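Local structure of fructose transport system repressor FruR (Pseudomonas putida, 3O74) at residues B[161-167]-B[191-197]; B[211-216]-B[225-231]. The protein probably binds DNA as a LacI-family transcriptional regulator, acting as repressor and activator, and responds to fructose 1-phosphate as its preferred effector. One frame throughout, in Å; residues are numbered along the deposited sequence.

Contact 1 of 2, residues B[161-167]-B[191-197]; sequences FSRECGQ and LLQGVFD
R163 and D197 form a salt bridge that joins the start of helix 163-177 to helix 189-201. R163 grips the carboxylate side-on, with one nitrogen on each oxygen. Its NE donates to D197 OD2 at 2.6 Å, almost straight (176°) and in the guanidinium plane. Its NH2 donates to D197 OD1 at 3.0 Å, a more bent bond tilted from that plane. Both oxygens use their syn lone pairs, and the two flat groups are nearly coplanar. R163 reaches D197 because CG lies anti to the backbone N (chi1 -177°) and the chain runs extended to NE. A water donates to both D197 OD2 and Q167 OE1, so OD2 has two partners. D197 OD1 also takes a weak hydrogen bond from Q218 of the second subunit. These bonds would fix the rotation of the carboxylate.

Beside the salt bridge the helices meet backbone to backbone. G194 CA lies 3.1 Å from R163 O, and Q167 CA lies 3.4 Å from G194 O; both are CA-H...O contacts. G166 CA makes a longer one to L191 O. With a glycine on each helix, the axes of the short segments approach to 6.3 Å and cross at -53°. G166 and G194 have no side chain, and the backbone of each lies against the other helix. S162 is the N-cap of helix 163-177, and its OG accepts from C165 N.

Toward the loop, L191 sends CD2 to S162 O at 3.5 Å, while its CD1 meets F161 CD1 at 4.0 Å. The two helices pack side by side in the Rossmann-like C-terminal subdomain. V195 rests on strands 122-128 and 183-186, and L192 and F196 reach strand 210-214.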
loop_
_atom_site.group_PDB
_atom_site.type_symbol
_atom_site.label_atom_id
_atom_site.label_comp_id
_atom_site.label_asym_id
_atom_site.label_seq_id
_atom_site.Cartn_x
_atom_site.Cartn_y
_atom_site.Cartn_z
ATOM N N PHE B 161 1.188 9.472 12.024
ATOM C CA PHE B 161 1.570 9.516 10.620
ATOM C C PHE B 161 0.330 9.263 9.772
ATOM O O PHE B 161 0.106 8.152 9.294
ATOM C CB PHE B 161 2.646 8.480 10.310
ATOM C CG PHE B 161 3.981 8.777 10.947
ATOM C CD1 PHE B 161 4.776 9.810 10.473
ATOM C CD2 PHE B 161 4.444 8.013 12.007
ATOM C CE1 PHE B 161 6.008 10.081 11.050
ATOM C CE2 PHE B 161 5.673 8.276 12.588
ATOM C CZ PHE B 161 6.458 9.312 12.109
ATOM N N SER B 162 -0.483 10.299 9.600
ATOM C CA SER B 162 -1.723 10.177 8.846
ATOM C C SER B 162 -1.953 11.398 7.977
ATOM O O SER B 162 -1.407 12.472 8.228
ATOM C CB SER B 162 -2.917 10.003 9.786
ATOM O OG SER B 162 -3.261 11.227 10.414
ATOM N N ARG B 163 -2.776 11.218 6.954
ATOM C CA ARG B 163 -3.138 12.290 6.047
ATOM C C ARG B 163 -3.801 13.438 6.799
ATOM O O ARG B 163 -3.426 14.596 6.628
ATOM C CB ARG B 163 -4.078 11.742 4.978
ATOM C CG ARG B 163 -4.484 12.721 3.908
ATOM C CD ARG B 163 -5.131 11.965 2.761
ATOM N NE ARG B 163 -5.846 12.847 1.850
ATOM C CZ ARG B 163 -6.456 12.434 0.747
ATOM N NH1 ARG B 163 -6.429 11.150 0.420
ATOM N NH2 ARG B 163 -7.087 13.304 -0.030
ATOM N N GLU B 164 -4.782 13.114 7.636
ATOM C CA GLU B 164 -5.510 14.143 8.376
ATOM C C GLU B 164 -4.617 14.910 9.351
ATOM O O GLU B 164 -4.830 16.100 9.592
ATOM C CB GLU B 164 -6.722 13.550 9.107
ATOM C CG GLU B 164 -7.506 14.577 9.921
ATOM C CD GLU B 164 -8.814 14.034 10.465
ATOM O OE1 GLU B 164 -9.074 14.211 11.674
ATOM O OE2 GLU B 164 -9.583 13.433 9.685
ATOM N N CYS B 165 -3.622 14.234 9.915
ATOM C CA CYS B 165 -2.679 14.902 10.808
ATOM C C CYS B 165 -1.850 15.919 10.026
ATOM O O CYS B 165 -1.633 17.039 10.482
ATOM C CB CYS B 165 -1.765 13.882 11.480
ATOM S SG CYS B 165 -0.713 14.557 12.789
ATOM N N GLY B 166 -1.396 15.521 8.843
ATOM C CA GLY B 166 -0.655 16.415 7.973
ATOM C C GLY B 166 -1.486 17.621 7.579
ATOM O O GLY B 166 -0.993 18.750 7.540
ATOM N N GLN B 167 -2.757 17.381 7.282
ATOM C CA GLN B 167 -3.668 18.463 6.935
ATOM C C GLN B 167 -3.842 19.426 8.108
ATOM O O GLN B 167 -3.803 20.644 7.934
ATOM C CB GLN B 167 -5.022 17.891 6.502
ATOM C CG GLN B 167 -6.044 18.924 6.058
ATOM C CD GLN B 167 -7.380 18.291 5.700
ATOM O OE1 GLN B 167 -7.739 17.237 6.227
ATOM N NE2 GLN B 167 -8.122 18.929 4.797
ATOM N N LEU B 191 2.101 12.352 5.498
ATOM C CA LEU B 191 1.918 13.696 6.028
ATOM C C LEU B 191 1.865 14.704 4.892
ATOM O O LEU B 191 1.088 15.649 4.938
ATOM C CB LEU B 191 3.036 14.066 7.010
ATOM C CG LEU B 191 3.036 13.309 8.339
ATOM C CD1 LEU B 191 4.305 13.601 9.140
ATOM C CD2 LEU B 191 1.798 13.646 9.148
ATOM N N LEU B 192 2.689 14.497 3.868
ATOM C CA LEU B 192 2.663 15.366 2.693
ATOM C C LEU B 192 1.288 15.346 2.025
ATOM O O LEU B 192 0.840 16.350 1.475
ATOM C CB LEU B 192 3.729 14.935 1.684
ATOM C CG LEU B 192 3.838 15.821 0.435
ATOM C CD1 LEU B 192 4.243 17.247 0.812
ATOM C CD2 LEU B 192 4.815 15.238 -0.586
ATOM N N GLN B 193 0.628 14.194 2.064
ATOM C CA GLN B 193 -0.695 14.063 1.463
ATOM C C GLN B 193 -1.687 15.017 2.109
ATOM O O GLN B 193 -2.536 15.600 1.432
ATOM C CB GLN B 193 -1.207 12.632 1.599
ATOM C CG GLN B 193 -0.447 11.614 0.785
ATOM C CD GLN B 193 -1.088 10.245 0.859
ATOM O OE1 GLN B 193 -2.243 10.070 0.478
ATOM N NE2 GLN B 193 -0.344 9.271 1.359
ATOM N N GLY B 194 -1.583 15.161 3.427
ATOM C CA GLY B 194 -2.433 16.082 4.155
ATOM C C GLY B 194 -2.094 17.511 3.784
ATOM O O GLY B 194 -2.976 18.361 3.657
ATOM N N VAL B 195 -0.801 17.771 3.610
ATOM C CA VAL B 195 -0.339 19.077 3.167
ATOM C C VAL B 195 -0.992 19.428 1.831
ATOM O O VAL B 195 -1.471 20.541 1.643
ATOM C CB VAL B 195 1.195 19.114 3.029
ATOM C CG1 VAL B 195 1.626 20.314 2.207
ATOM C CG2 VAL B 195 1.862 19.124 4.409
ATOM N N PHE B 196 -1.018 18.470 0.909
ATOM C CA PHE B 196 -1.634 18.694 -0.393
ATOM C C PHE B 196 -3.119 19.007 -0.267
ATOM O O PHE B 196 -3.661 19.792 -1.044
ATOM C CB PHE B 196 -1.438 17.483 -1.312
ATOM C CG PHE B 196 -0.030 17.315 -1.810
ATOM C CD1 PHE B 196 0.833 18.400 -1.867
ATOM C CD2 PHE B 196 0.430 16.078 -2.230
ATOM C CE1 PHE B 196 2.136 18.255 -2.328
ATOM C CE2 PHE B 196 1.732 15.924 -2.695
ATOM C CZ PHE B 196 2.584 17.017 -2.745
ATOM N N ASP B 197 -3.783 18.384 0.701
ATOM C CA ASP B 197 -5.199 18.660 0.932
ATOM C C ASP B 197 -5.393 20.110 1.333
ATOM O O ASP B 197 -6.309 20.790 0.856
ATOM C CB ASP B 197 -5.761 17.754 2.024
ATOM C CG ASP B 197 -5.945 16.328 1.562
ATOM O OD1 ASP B 197 -6.207 16.119 0.359
ATOM O OD2 ASP B 197 -5.825 15.415 2.406
HETATM O O HOH W 1 -6.925 15.211 4.803
#

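Contact 2 of 2, residues B[211-216]-B[225-231]; sequences LGTFGD and LPVNAMA
L211 begins the pairing, with its side chain against L225 and V227. Its CD1 lies 3.5 Å from L225 CD2, a tight carbon contact, and the two leucines cross at about a right angle. V227 CG2 touches the same CD1. A water accepts from L211 N and donates to P226 O. L211 O takes the N-H of N228 at 3.0 Å.

At G212, CA makes a 3.2 Å CA-H...O contact with N228 O. T213 N then donates to that oxygen at 2.8 Å, and T213 O accepts from M230 N in the carbonyl plane. The methyl CG2 of T213 sits between the backbone N and carbonyl carbon. There it meets V227 CG1 at 3.9 Å, while OG1 bonds to F214 O and T186. F214 pairs with selenomethionine M230 on the other face of the sheet, and helix 104-116 packs on both. G215 donates its N-H to M230 O from above the carbonyl plane. D216 CB packs against A229 CB and A231 CB, and its carboxylate makes a salt bridge with R268.

Four backbone bonds thus join two parallel neighbours in the C-terminal subdomain sheet. Strand 183-186 bonds G212 and F214, and antiparallel strand 257-266 bonds A229 and A231, satisfying the central amides. L192 and F196 of helix 189-201 pack on the face that carries L211, T213 and V227. The buried G215 O finds no polar partner in the model.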
loop_
_atom_site.group_PDB
_atom_site.type_symbol
_atom_site.label_atom_id
_atom_site.label_comp_id
_atom_site.label_asym_id
_atom_site.label_seq_id
_atom_site.Cartn_x
_atom_site.Cartn_y
_atom_site.Cartn_z
ATOM N N LEU B 211 9.214 22.211 -1.632
ATOM C CA LEU B 211 8.774 21.022 -0.902
ATOM C C LEU B 211 9.788 19.887 -0.894
ATOM O O LEU B 211 10.406 19.579 -1.913
ATOM C CB LEU B 211 7.457 20.493 -1.471
ATOM C CG LEU B 211 6.170 21.240 -1.145
ATOM C CD1 LEU B 211 4.997 20.532 -1.797
ATOM C CD2 LEU B 211 5.974 21.330 0.358
ATOM N N GLY B 212 9.923 19.250 0.263
ATOM C CA GLY B 212 10.762 18.077 0.403
ATOM C C GLY B 212 10.119 17.098 1.367
ATOM O O GLY B 212 9.504 17.506 2.354
ATOM N N THR B 213 10.266 15.806 1.091
ATOM C CA THR B 213 9.605 14.787 1.896
ATOM C C THR B 213 10.418 13.501 1.987
ATOM O O THR B 213 11.276 13.232 1.147
ATOM C CB THR B 213 8.214 14.438 1.326
ATOM O OG1 THR B 213 7.520 13.578 2.238
ATOM C CG2 THR B 213 8.344 13.741 -0.025
ATOM N N PHE B 214 10.149 12.721 3.029
ATOM C CA PHE B 214 10.628 11.350 3.096
ATOM C C PHE B 214 9.642 10.467 2.355
ATOM O O PHE B 214 8.444 10.752 2.321
ATOM C CB PHE B 214 10.763 10.895 4.546
ATOM C CG PHE B 214 12.024 11.363 5.209
ATOM C CD1 PHE B 214 12.217 12.703 5.497
ATOM C CD2 PHE B 214 13.015 10.457 5.554
ATOM C CE1 PHE B 214 13.382 13.134 6.112
ATOM C CE2 PHE B 214 14.174 10.878 6.167
ATOM C CZ PHE B 214 14.361 12.217 6.446
ATOM N N GLY B 215 10.142 9.390 1.766
ATOM C CA GLY B 215 9.308 8.556 0.927
ATOM C C GLY B 215 9.135 9.218 -0.423
ATOM O O GLY B 215 9.618 10.326 -0.654
ATOM N N ASP B 216 8.442 8.539 -1.325
ATOM C CA ASP B 216 8.285 9.045 -2.673
ATOM C C ASP B 216 7.014 8.474 -3.267
ATOM O O ASP B 216 6.410 7.557 -2.711
ATOM C CB ASP B 216 9.491 8.660 -3.529
ATOM C CG ASP B 216 9.539 9.411 -4.846
ATOM O OD1 ASP B 216 8.720 10.337 -5.040
ATOM O OD2 ASP B 216 10.400 9.079 -5.686
ATOM N N LEU B 225 4.001 21.326 -9.105
ATOM C CA LEU B 225 4.802 21.646 -7.938
ATOM C C LEU B 225 5.833 20.549 -7.706
ATOM O O LEU B 225 5.479 19.432 -7.330
ATOM C CB LEU B 225 3.897 21.784 -6.715
ATOM C CG LEU B 225 4.570 22.066 -5.372
ATOM C CD1 LEU B 225 5.579 23.192 -5.511
ATOM C CD2 LEU B 225 3.524 22.400 -4.321
ATOM N N PRO B 226 7.115 20.863 -7.938
ATOM C CA PRO B 226 8.182 19.868 -7.794
ATOM C C PRO B 226 8.459 19.537 -6.331
ATOM O O PRO B 226 8.523 20.436 -5.494
ATOM C CB PRO B 226 9.395 20.565 -8.418
ATOM C CG PRO B 226 9.120 22.020 -8.251
ATOM C CD PRO B 226 7.631 22.174 -8.369
ATOM N N VAL B 227 8.627 18.252 -6.035
ATOM C CA VAL B 227 8.892 17.812 -4.672
ATOM C C VAL B 227 10.141 16.929 -4.610
ATOM O O VAL B 227 10.215 15.901 -5.280
ATOM C CB VAL B 227 7.690 17.021 -4.108
ATOM C CG1 VAL B 227 7.987 16.521 -2.703
ATOM C CG2 VAL B 227 6.431 17.875 -4.119
ATOM N N ASN B 228 11.121 17.333 -3.810
ATOM C CA ASN B 228 12.285 16.491 -3.561
ATOM C C ASN B 228 11.941 15.384 -2.571
ATOM O O ASN B 228 11.279 15.627 -1.565
ATOM C CB ASN B 228 13.452 17.322 -3.037
ATOM C CG ASN B 228 14.121 18.138 -4.127
ATOM O OD1 ASN B 228 13.761 18.048 -5.300
ATOM N ND2 ASN B 228 15.105 18.931 -3.743
ATOM N N ALA B 229 12.395 14.169 -2.855
ATOM C CA ALA B 229 12.022 13.015 -2.044
ATOM C C ALA B 229 13.207 12.117 -1.697
ATOM O O ALA B 229 14.073 11.865 -2.529
ATOM C CB ALA B 229 10.932 12.213 -2.741
HETATM N N MSE B 230 13.227 11.634 -0.457
HETATM C CA MSE B 230 14.240 10.689 0.002
HETATM C C MSE B 230 13.600 9.316 0.194
HETATM O O MSE B 230 12.943 9.078 1.204
HETATM C CB MSE B 230 14.837 11.161 1.326
HETATM C CG MSE B 230 15.858 12.278 1.203
HETATM SE SE MSE B 230 17.567 11.612 0.559
HETATM C CE MSE B 230 18.613 13.231 0.797
ATOM N N ALA B 231 13.795 8.419 -0.770
ATOM C CA ALA B 231 13.148 7.107 -0.748
ATOM C C ALA B 231 14.014 6.011 -0.114
ATOM O O ALA B 231 15.233 6.018 -0.249
ATOM C CB ALA B 231 12.726 6.705 -2.153
HETATM O O HOH W 2 8.680 22.927 -4.655
#

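In the fold
Contact 1 and contact 2 are two layers of one alpha/beta subdomain, with centres about 14 Å apart. Helix 189-201 belongs to contact 1 and is followed in the chain, after a connecting loop, by strand 210-214 of contact 2. Its inner side packs on that sheet. F196 CE1 lies 3.7 Å from L211 CD1, and L192 CD2 lies 3.9 Å from T213 CG2. L192 CD2 also meets V227 CG1 at 4.0 Å, so one leucine spans both paired strands. G194 and D197 lie on a different side, facing helix 163-177. F161 in contact 1 lies about 4 Å from a bound glycerol, probably from the crystallisation liquor.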